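Local coordinates for protein galactose mutarotase related enzyme (Lactobacillus casei, PDB 3Q1N) that probably binds carbohydrates and acts as an isomerase of the galactose mutarotase (aldose 1-epimerase) type, at residues A[171-174]-A[180-183]. Numbering follows the deposited sequence. Where two conformers were deposited one is given.
Sequences QRFG and FRNG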
ATOM      1  N   GLN A 171     -17.485  -0.893   5.315  1.00 17.73           N
ATOM      2  CA  GLN A 171     -17.117  -0.291   6.595  0.50 17.91           C
ATOM      3  C   GLN A 171     -15.666   0.183   6.539  1.00 17.31           C
ATOM      4  O   GLN A 171     -14.850  -0.362   5.763  1.00 16.69           O
ATOM      5  CB  GLN A 171     -17.332  -1.302   7.745  0.50 17.99           C
ATOM      6  CG  GLN A 171     -18.810  -1.724   7.972  0.50 19.86           C
ATOM      7  CD  GLN A 171     -19.638  -0.658   8.671  0.50 21.53           C
ATOM      8  OE1 GLN A 171     -19.524  -0.464   9.889  0.50 24.21           O
ATOM      9  NE2 GLN A 171     -20.487   0.040   7.909  0.50 23.75           N
ATOM     10  N   ARG A 172     -15.364   1.223   7.328  1.00 16.77           N
ATOM     11  CA  ARG A 172     -13.999   1.695   7.485  0.67 16.46           C
ATOM     12  C   ARG A 172     -13.586   1.677   8.947  1.00 15.58           C
ATOM     13  O   ARG A 172     -14.437   1.758   9.857  1.00 16.79           O
ATOM     14  CB  ARG A 172     -13.840   3.122   6.977  0.67 15.78           C
ATOM     15  CG  ARG A 172     -14.509   4.127   7.851  0.67 17.96           C
ATOM     16  CD  ARG A 172     -14.505   5.471   7.285  0.67 20.54           C
ATOM     17  NE  ARG A 172     -13.185   6.091   7.305  0.67 21.09           N
ATOM     18  CZ  ARG A 172     -12.997   7.396   7.115  0.67 20.44           C
ATOM     19  NH1 ARG A 172     -14.046   8.201   6.936  0.67 22.04           N
ATOM     20  NH2 ARG A 172     -11.772   7.912   7.126  0.67 16.84           N
ATOM     21  N   PHE A 173     -12.293   1.568   9.169  1.00 15.75           N
ATOM     22  CA  PHE A 173     -11.739   1.749  10.501  1.00 15.17           C
ATOM     23  C   PHE A 173     -11.841   3.213  10.907  1.00 16.33           C
ATOM     24  O   PHE A 173     -11.430   4.100  10.175  1.00 17.92           O
ATOM     25  CB  PHE A 173     -10.297   1.292  10.575  1.00 15.14           C
ATOM     26  CG  PHE A 173     -10.147  -0.172  10.538  1.00 14.97           C
ATOM     27  CD1 PHE A 173     -10.291  -0.907  11.723  1.00 14.92           C
ATOM     28  CD2 PHE A 173      -9.959  -0.851   9.372  1.00 14.73           C
ATOM     29  CE1 PHE A 173     -10.167  -2.280  11.734  1.00 16.10           C
ATOM     30  CE2 PHE A 173      -9.882  -2.229   9.365  1.00 15.91           C
ATOM     31  CZ  PHE A 173      -9.974  -2.939  10.552  1.00 15.50           C
ATOM     32  N   GLY A 174     -12.415   3.480  12.056  1.00 15.72           N
ATOM     33  CA  GLY A 174     -12.453   4.840  12.539  1.00 17.14           C
ATOM     34  C   GLY A 174     -11.062   5.433  12.762  1.00 16.53           C
ATOM     35  O   GLY A 174     -10.151   4.758  13.211  1.00 15.93           O
ATOM     36  N   PHE A 180      -3.828   7.999  12.847  1.00 15.72           N
ATOM     37  CA  PHE A 180      -4.019   6.847  13.737  1.00 14.77           C
ATOM     38  C   PHE A 180      -5.482   6.399  13.710  1.00 14.50           C
ATOM     39  O   PHE A 180      -6.368   7.174  13.447  1.00 14.84           O
ATOM     40  CB  PHE A 180      -3.676   7.164  15.190  1.00 14.66           C
ATOM     41  CG  PHE A 180      -2.214   7.515  15.438  1.00 14.71           C
ATOM     42  CD1 PHE A 180      -1.756   8.806  15.368  1.00 15.82           C
ATOM     43  CD2 PHE A 180      -1.317   6.517  15.752  1.00 16.40           C
ATOM     44  CE1 PHE A 180      -0.417   9.094  15.618  1.00 17.56           C
ATOM     45  CE2 PHE A 180       0.005   6.787  16.040  1.00 17.36           C
ATOM     46  CZ  PHE A 180       0.468   8.084  15.959  1.00 17.85           C
ATOM     47  N   ARG A 181      -5.706   5.148  14.065  1.00 14.64           N
ATOM     48  CA  ARG A 181      -7.056   4.620  14.310  1.00 14.61           C
ATOM     49  C   ARG A 181      -7.598   4.946  15.706  1.00 15.26           C
ATOM     50  O   ARG A 181      -6.833   5.018  16.675  1.00 15.19           O
ATOM     51  CB  ARG A 181      -7.057   3.102  14.105  1.00 14.61           C
ATOM     52  CG  ARG A 181      -6.650   2.668  12.687  1.00 15.14           C
ATOM     53  CD  ARG A 181      -6.863   1.190  12.433  1.00 14.11           C
ATOM     54  NE  ARG A 181      -6.158   0.373  13.410  1.00 14.71           N
ATOM     55  CZ  ARG A 181      -6.684  -0.270  14.429  1.00 14.34           C
ATOM     56  NH1 ARG A 181      -7.979  -0.142  14.753  1.00 15.11           N
ATOM     57  NH2 ARG A 181      -5.880  -0.988  15.198  1.00 15.90           N
ATOM     58  N   ASN A 182      -8.919   5.076  15.788  1.00 15.32           N
ATOM     59  CA  ASN A 182      -9.595   5.266  17.061  1.00 16.36           C
ATOM     60  C   ASN A 182     -10.103   3.973  17.696  1.00 16.69           C
ATOM     61  O   ASN A 182     -10.582   4.041  18.814  1.00 16.88           O
ATOM     62  CB  ASN A 182     -10.752   6.281  16.922  1.00 18.09           C
ATOM     63  CG  ASN A 182     -11.932   5.765  16.111  1.00 17.41           C
ATOM     64  OD1 ASN A 182     -11.983   4.627  15.706  1.00 21.47           O
ATOM     65  ND2 ASN A 182     -12.941   6.632  15.908  1.00 26.08           N
ATOM     66  N   GLY A 183     -10.022   2.842  16.981  1.00 16.68           N
ATOM     67  CA  GLY A 183     -10.506   1.543  17.456  1.00 17.34           C
ATOM     68  C   GLY A 183     -11.887   1.056  17.010  1.00 19.97           C
ATOM     69  O   GLY A 183     -12.273  -0.074  17.385  1.00 22.19           O
TER
HETATM   70  O   HOH W   1     -10.186   2.069  14.058  1.00 14.09           O
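The carbonyl oxygen of Gly174 is the main point of contact with Arg181 and Asn182. The backbone N of Asn182 donates to Gly174 O at 2.9 Å in a nearly straight bond (167° at the hydrogen), though it approaches from above the carbonyl plane. Arg181 CA adds a CH···O contact to Gly174 O at 3.3 Å, and a water donates to the same oxygen. That water also accepts from Arg181 NH1 and, weakly, from Gly183 N, and it sits in the plane of the Phe173 ring at its edge.

The side chains of Phe173 and Arg181 run alongside each other. Arg181 CD lies 3.9 Å from Phe173 CB, while Arg181 NH1 comes within 3.9 Å of Phe173 CD1, ring and guanidinium turned 71° apart. The arginine chain bends at chi3; its CD packs on Phe173 while NE donates to Pro261 O and NH1 to the water. The nonpolar ring of Phe173 suits a buried place, lying against this CD and meeting Tyr238 edge-to-face.

Glycine suits position 174, since a CB would run into Asn182 OD1 as it is placed here. With CG set between the backbone N and the carbonyl carbon (chi1 70°), the Asn182 amide turns back over the Gly174 backbone, leaving Asn182 OD1 3.1 Å from Gly174 O, a close approach of two acceptors; OD1 finds its donor in the backbone N of Asp184. With an alanine here, the Asp184 N-H is likely to lose its side-chain acceptor, and the amide's cover over Gly174 would probably go with it. Gly183 turns this corner with a positive phi, where a CB would press on the preceding carbonyl.

Beyond the corner, strand 184-187 pairs antiparallel with strand 171-175, so the contact closes the connection of a small two-stranded beta-hairpin in the largely beta aldose 1-epimerase fold.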